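PDB 7BZV: 2-aminomuconic 6-semialdehyde dehydrogenase from Pseudomonas sp., which catalyses the NAD+-dependent oxidation of 2-aminomuconic 6-semialdehyde in the meta-cleavage pathway of 2-aminophenol catabolism, with cofactor binding that requires the tetramer. Local coordinates for residues H35-R39 with D40-A44; P152-P156 with L157-T161; A260-F263 with A264-F268. All blocks are in the same frame, centred on the assembly; numbering follows the deposited sequence.

Contact 1 of 3, residues H35-R39 with D40-A44; sequences HEADR and DLVDA
D38, R39 and D40 meet through the first turn of a helix, and most of the polar contact runs through D38. Its OD1 accepts the backbone N of L41 at 2.8 Å, met nearly along the C-O axis. The side chain reaches that amide because CG stands between the backbone N and the carbonyl carbon (chi1 48°), which folds the carboxylate back over the turn. The same OD1 lies 3.1 Å from CB of D40, so the second aspartate is packed by its methylene. The two carboxylate planes are 79° apart, and D38 OD1 stays 4.7 Å from D40 OD2, which keeps these like charges out of contact; both lie near the helix N terminus, whose dipole would probably favour them.

This geometry defines D38 as the N-cap of helix 39-52, which follows strand 30-35 in this aldehyde dehydrogenase chain. The backbone repeats the evidence: V42 N binds D38 O at 3.2 Å with an almost straight N-H...O angle of 174°, and D43 N binds R39 O at 3.0 Å. R39 sends its side chain the other way. Its CG is anti to the backbone N and the chain bends at chi3, taking the guanidinium toward helix 214-220, where NH2 makes a weak hydrogen bond to Q220 and a long, weak ion pair with E216. On the apolar side, the methyl of A37 lies 4.1 Å from CD2 of L41 and 4.5 Å from CG2 of V42, while V42 also packs on F217 and I218.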
# COMPACT_ATOMS: atom_id res chain seq x y z
N HIS B 35 31.37 9.12 32.10
CA HIS B 35 31.65 10.55 32.09
C HIS B 35 30.38 11.32 31.76
O HIS B 35 29.86 11.22 30.64
CB HIS B 35 32.74 10.87 31.09
CG HIS B 35 34.04 10.19 31.40
ND1 HIS B 35 35.19 10.89 31.72
CD2 HIS B 35 34.37 8.88 31.48
CE1 HIS B 35 36.17 10.04 31.95
NE2 HIS B 35 35.70 8.81 31.81
N GLU B 36 29.90 12.10 32.73
CA GLU B 36 28.62 12.76 32.60
C GLU B 36 28.74 14.02 31.75
O GLU B 36 29.73 14.75 31.84
CB GLU B 36 28.06 13.11 33.98
CG GLU B 36 26.65 13.70 33.94
CD GLU B 36 26.02 13.87 35.32
OE1 GLU B 36 26.66 13.51 36.32
OE2 GLU B 36 24.87 14.38 35.39
N ALA B 37 27.72 14.27 30.93
CA ALA B 37 27.69 15.39 30.02
C ALA B 37 26.89 16.53 30.62
O ALA B 37 25.78 16.31 31.12
CB ALA B 37 27.07 14.98 28.68
N ASP B 38 27.44 17.75 30.57
CA ASP B 38 26.75 18.92 31.09
C ASP B 38 25.83 19.51 30.02
O ASP B 38 25.80 19.06 28.87
CB ASP B 38 27.75 19.98 31.56
CG ASP B 38 28.85 20.24 30.56
OD1 ASP B 38 28.53 20.43 29.36
OD2 ASP B 38 30.04 20.26 30.96
N ARG B 39 25.07 20.54 30.41
CA ARG B 39 24.20 21.21 29.46
C ARG B 39 24.97 21.66 28.23
O ARG B 39 24.44 21.62 27.10
CB ARG B 39 23.51 22.41 30.12
CG ARG B 39 22.31 22.94 29.36
CD ARG B 39 21.48 23.91 30.20
NE ARG B 39 20.14 23.40 30.44
CZ ARG B 39 19.66 23.11 31.64
NH1 ARG B 39 20.41 23.31 32.72
NH2 ARG B 39 18.42 22.63 31.76
N ASP B 40 26.22 22.07 28.41
CA ASP B 40 27.02 22.62 27.32
C ASP B 40 27.31 21.57 26.26
O ASP B 40 27.24 21.85 25.06
CB ASP B 40 28.35 23.17 27.86
CG ASP B 40 28.24 24.56 28.43
OD1 ASP B 40 27.16 25.18 28.29
OD2 ASP B 40 29.23 25.03 29.02
N LEU B 41 27.70 20.37 26.70
CA LEU B 41 28.08 19.34 25.75
C LEU B 41 26.86 18.86 24.97
O LEU B 41 26.95 18.60 23.77
CB LEU B 41 28.75 18.18 26.49
CG LEU B 41 29.46 17.19 25.56
CD1 LEU B 41 30.39 17.86 24.58
CD2 LEU B 41 30.23 16.13 26.36
N VAL B 42 25.71 18.75 25.64
CA VAL B 42 24.49 18.39 24.94
C VAL B 42 24.18 19.44 23.88
O VAL B 42 23.83 19.12 22.73
CB VAL B 42 23.33 18.24 25.93
CG1 VAL B 42 22.00 18.15 25.18
CG2 VAL B 42 23.55 17.00 26.80
N ASP B 43 24.29 20.72 24.24
CA ASP B 43 24.21 21.78 23.25
C ASP B 43 25.20 21.52 22.12
O ASP B 43 24.85 21.65 20.94
CB ASP B 43 24.48 23.13 23.91
CG ASP B 43 23.55 24.22 23.42
OD1 ASP B 43 23.57 24.52 22.20
OD2 ASP B 43 22.81 24.79 24.25
N ALA B 44 26.45 21.17 22.46
CA ALA B 44 27.44 20.88 21.42
C ALA B 44 26.99 19.73 20.54
O ALA B 44 27.11 19.78 19.31
CB ALA B 44 28.79 20.57 22.06

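Contact 2 of 3, residues P152-P156 with L157-T161; sequences PWNLP and LLLLT
The P152 ring and the N154 amide both meet the side chain of L159. The CG corner of the proline ring touches CD1 of L159 at 3.3 Å, closer than usual van der Waals contact, and the two side chains cross at about a right angle; the neighbouring ring carbon CD lies 3.9 Å from L159 CB. The amide meets the same methyl with its oxygen, N154 OD1 to L159 CD1 being 3.7 Å, while its ND2 is bonded to the carbonyl of Q285. L159 reaches both groups because its CG is anti to the carbonyl carbon (chi1 -73°), which swings the isobutyl group back toward the loop. L155 completes this cluster: its CD1 lies 4.0 Å from L159 CD1, and its CB 4.1 Å from L158 CB. With an alanine in place of P152, the ring corner pressed on L159 CD1 would be gone, and a gap would probably open there that lets the leucine turn.

The residues span the start of helix 156-169, with L155 at the N-cap. L159 N binds L155 O at 3.0 Å with an N-H...O angle of 163°, and L160 N binds P156 O at 3.2 Å. P156 has no N-H to offer, which costs nothing in the first turn, and the amide of L157 is taken by E87. The PWNLP sequence matches the loop that in aldehyde dehydrogenases carries the oxyanion-hole asparagine, so N154 is probably its counterpart. The L159 methyl lies against OD1 but gives it no hydrogen bond, whereas Q285 O accepts from ND2 and holds the turn of the amide. P152, L155 and L159 thus supply apolar packing, and the polar end of N154 is positioned from outside the two segments.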
# COMPACT_ATOMS: atom_id res chain seq x y z
N PRO B 152 16.17 3.09 27.71
CA PRO B 152 16.00 2.51 29.04
C PRO B 152 17.09 1.48 29.37
O PRO B 152 17.90 1.09 28.53
CB PRO B 152 14.63 1.83 28.96
CG PRO B 152 14.56 1.36 27.52
CD PRO B 152 15.32 2.42 26.70
N TRP B 153 17.06 1.04 30.63
CA TRP B 153 18.06 0.09 31.12
C TRP B 153 17.64 -1.38 30.94
O TRP B 153 18.48 -2.26 31.16
CB TRP B 153 18.39 0.30 32.63
CG TRP B 153 17.19 0.39 33.50
CD1 TRP B 153 16.64 1.53 34.00
CD2 TRP B 153 16.36 -0.70 33.99
NE1 TRP B 153 15.49 1.23 34.72
CE2 TRP B 153 15.32 -0.13 34.73
CE3 TRP B 153 16.42 -2.09 33.88
CZ2 TRP B 153 14.33 -0.90 35.35
CZ3 TRP B 153 15.45 -2.85 34.50
CH2 TRP B 153 14.42 -2.24 35.23
N ASN B 154 16.39 -1.68 30.56
CA ASN B 154 15.96 -3.08 30.63
C ASN B 154 16.37 -3.88 29.40
O ASN B 154 16.65 -5.07 29.50
CB ASN B 154 14.45 -3.19 30.85
CG ASN B 154 13.64 -2.67 29.68
OD1 ASN B 154 13.93 -1.63 29.08
ND2 ASN B 154 12.61 -3.39 29.35
N LEU B 155 16.40 -3.22 28.26
CA LEU B 155 16.87 -3.78 27.00
C LEU B 155 17.76 -2.72 26.37
O LEU B 155 17.39 -2.07 25.38
CB LEU B 155 15.69 -4.14 26.10
CG LEU B 155 14.66 -5.13 26.65
CD1 LEU B 155 13.37 -4.93 25.78
CD2 LEU B 155 15.08 -6.58 26.68
N PRO B 156 18.95 -2.48 26.95
CA PRO B 156 19.75 -1.31 26.52
C PRO B 156 20.04 -1.28 25.02
O PRO B 156 19.71 -0.30 24.34
CB PRO B 156 21.04 -1.43 27.35
CG PRO B 156 20.67 -2.27 28.54
CD PRO B 156 19.61 -3.24 28.03
N LEU B 157 20.69 -2.31 24.48
CA LEU B 157 21.03 -2.24 23.06
C LEU B 157 19.79 -2.34 22.18
O LEU B 157 19.66 -1.60 21.20
CB LEU B 157 22.02 -3.35 22.68
CG LEU B 157 22.46 -3.32 21.23
CD1 LEU B 157 23.33 -2.12 20.93
CD2 LEU B 157 23.21 -4.62 20.91
N LEU B 158 18.90 -3.27 22.50
CA LEU B 158 17.76 -3.55 21.63
C LEU B 158 16.87 -2.32 21.43
O LEU B 158 16.56 -1.94 20.30
CB LEU B 158 16.98 -4.71 22.22
CG LEU B 158 15.82 -5.32 21.42
CD1 LEU B 158 15.45 -6.66 22.10
CD2 LEU B 158 14.66 -4.44 21.40
N LEU B 159 16.46 -1.67 22.53
CA LEU B 159 15.61 -0.48 22.43
C LEU B 159 16.37 0.74 21.93
O LEU B 159 15.78 1.62 21.29
CB LEU B 159 14.95 -0.18 23.77
CG LEU B 159 13.84 -1.19 24.11
CD1 LEU B 159 13.25 -0.96 25.51
CD2 LEU B 159 12.74 -1.20 23.04
N LEU B 160 17.66 0.84 22.22
CA LEU B 160 18.47 1.88 21.59
C LEU B 160 18.45 1.74 20.07
O LEU B 160 18.13 2.72 19.36
CB LEU B 160 19.90 1.83 22.12
CG LEU B 160 20.90 2.77 21.46
CD1 LEU B 160 20.43 4.22 21.58
CD2 LEU B 160 22.32 2.62 22.05
N THR B 161 18.82 0.57 19.53
CA THR B 161 18.87 0.48 18.08
C THR B 161 17.47 0.51 17.45
O THR B 161 17.34 0.84 16.27
CB THR B 161 19.64 -0.77 17.61
OG1 THR B 161 18.95 -1.96 18.01
CG2 THR B 161 21.06 -0.77 18.19

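Contact 3 of 3, residues A260-F263 with A264-F268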
# COMPACT_ATOMS: atom_id res chain seq x y z
N ALA B 260 -2.31 -11.68 30.84
CA ALA B 260 -2.31 -12.98 30.18
C ALA B 260 -3.65 -13.63 30.42
O ALA B 260 -4.13 -13.65 31.56
CB ALA B 260 -1.20 -13.87 30.72
N VAL B 261 -4.23 -14.21 29.37
CA VAL B 261 -5.54 -14.86 29.42
C VAL B 261 -5.37 -16.30 28.94
O VAL B 261 -5.11 -16.54 27.75
CB VAL B 261 -6.58 -14.11 28.57
CG1 VAL B 261 -7.94 -14.74 28.71
CG2 VAL B 261 -6.65 -12.68 28.98
N ILE B 262 -5.60 -17.26 29.84
CA ILE B 262 -5.35 -18.68 29.58
C ILE B 262 -6.67 -19.44 29.68
O ILE B 262 -7.25 -19.58 30.76
CB ILE B 262 -4.30 -19.24 30.55
CG1 ILE B 262 -3.02 -18.39 30.41
CG2 ILE B 262 -4.05 -20.74 30.25
CD1 ILE B 262 -2.12 -18.52 31.59
N PHE B 263 -7.14 -19.92 28.54
CA PHE B 263 -8.35 -20.71 28.45
C PHE B 263 -8.06 -22.20 28.66
O PHE B 263 -6.97 -22.72 28.39
CB PHE B 263 -9.04 -20.49 27.08
CG PHE B 263 -9.69 -19.13 26.97
CD1 PHE B 263 -11.00 -18.91 27.40
CD2 PHE B 263 -8.97 -18.07 26.47
CE1 PHE B 263 -11.57 -17.66 27.32
CE2 PHE B 263 -9.55 -16.78 26.35
CZ PHE B 263 -10.83 -16.58 26.79
N ALA B 264 -9.10 -22.89 29.12
CA ALA B 264 -8.98 -24.31 29.43
C ALA B 264 -8.63 -25.14 28.20
O ALA B 264 -8.04 -26.22 28.34
CB ALA B 264 -10.28 -24.79 30.07
N ASP B 265 -9.00 -24.69 27.00
CA ASP B 265 -8.71 -25.47 25.80
C ASP B 265 -7.31 -25.19 25.24
O ASP B 265 -7.00 -25.64 24.13
CB ASP B 265 -9.77 -25.25 24.71
CG ASP B 265 -9.78 -23.83 24.18
OD1 ASP B 265 -8.82 -23.08 24.42
OD2 ASP B 265 -10.76 -23.43 23.52
N CYS B 266 -6.46 -24.49 25.98
CA CYS B 266 -5.13 -24.20 25.45
C CYS B 266 -4.30 -25.47 25.33
O CYS B 266 -4.60 -26.50 25.92
CB CYS B 266 -4.40 -23.17 26.32
SG CYS B 266 -3.80 -23.75 27.91
N ASP B 267 -3.27 -25.39 24.49
CA ASP B 267 -2.21 -26.39 24.51
C ASP B 267 -1.39 -26.15 25.77
O ASP B 267 -0.57 -25.24 25.84
CB ASP B 267 -1.36 -26.28 23.24
CG ASP B 267 -0.30 -27.35 23.18
OD1 ASP B 267 0.34 -27.65 24.22
OD2 ASP B 267 -0.11 -27.92 22.10
N PHE B 268 -1.62 -26.98 26.80
CA PHE B 268 -1.16 -26.64 28.14
C PHE B 268 0.36 -26.59 28.21
O PHE B 268 0.94 -25.68 28.82
CB PHE B 268 -1.74 -27.64 29.13
CG PHE B 268 -1.60 -27.25 30.57
CD1 PHE B 268 -2.55 -26.47 31.19
CD2 PHE B 268 -0.51 -27.68 31.30
CE1 PHE B 268 -2.41 -26.14 32.54
CE2 PHE B 268 -0.36 -27.35 32.62
CZ PHE B 268 -1.31 -26.58 33.24
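Residues I262 and F263 meet D265 and C266 in a local contact round a type I beta turn, which carries the chain out of strand 258-262 and toward helix 268-280. The defining bond is C266 N to F263 O, 3.0 Å with an N-H...O angle of 154°. The donor sits above the carbonyl plane, 53° out of it, and therefore does not use a lone pair direction.

C266 then turns back over the same carbonyl. Its SG lies between the backbone N and the carbonyl carbon (chi1 73°), a rotation that brings it 3.4 Å from F263 O and 3.8 Å from the CG2 methyl of I262. That methyl is the branch anti to the backbone N of I262, and the sulfur and the methyl form the apolar side-chain pair of the turn. D265 touches the strand end differently: its OD1 is 3.7 Å from CB of F263, while the carboxylate itself is held elsewhere, OD1 by a hydrogen bond to T423 and OD2 by a salt bridge to R428. The phenyl ring of F263 leads away from the turn and meets F400 edge-to-face. E296 of strand 290-296 takes the A264 amide, whereas T423, just past strand 418-422, and R428 of helix 426-435 hold D265.

D267 follows at the N-cap, its OD1 accepting the amide of K270 just beyond the segment. Strand 258-262 lies beside the parallel strand 290-296, and helix 268-280 falls between them in sequence. The turn with its capping aspartate therefore makes the first corner of a beta-alpha-beta crossover, the connection from which the seven-stranded sheet of the aldehyde dehydrogenase catalytic domain is largely built.

Overall arrangement
Contacts 1, 2 and 3 come in series along the chain, and each lies where a strand gives way to a helix: strand 30-35 to helix 39-52, strand 134-150 to helix 156-169, and strand 258-262 to helix 268-280. They belong to three different sheets. Contact 2 is near the middle, its centre about 6 Å from the chain's centre, while contacts 1 and 3 lie on opposite sides with centres 51 Å apart. Nearest atoms of contacts 1 and 2 are about 14 Å apart, those of 2 and 3 about 17 Å, so none touch. Contact 2 probably borders the active site; contacts 1 and 3 start helices about 24 and 27 Å from the chain's centre.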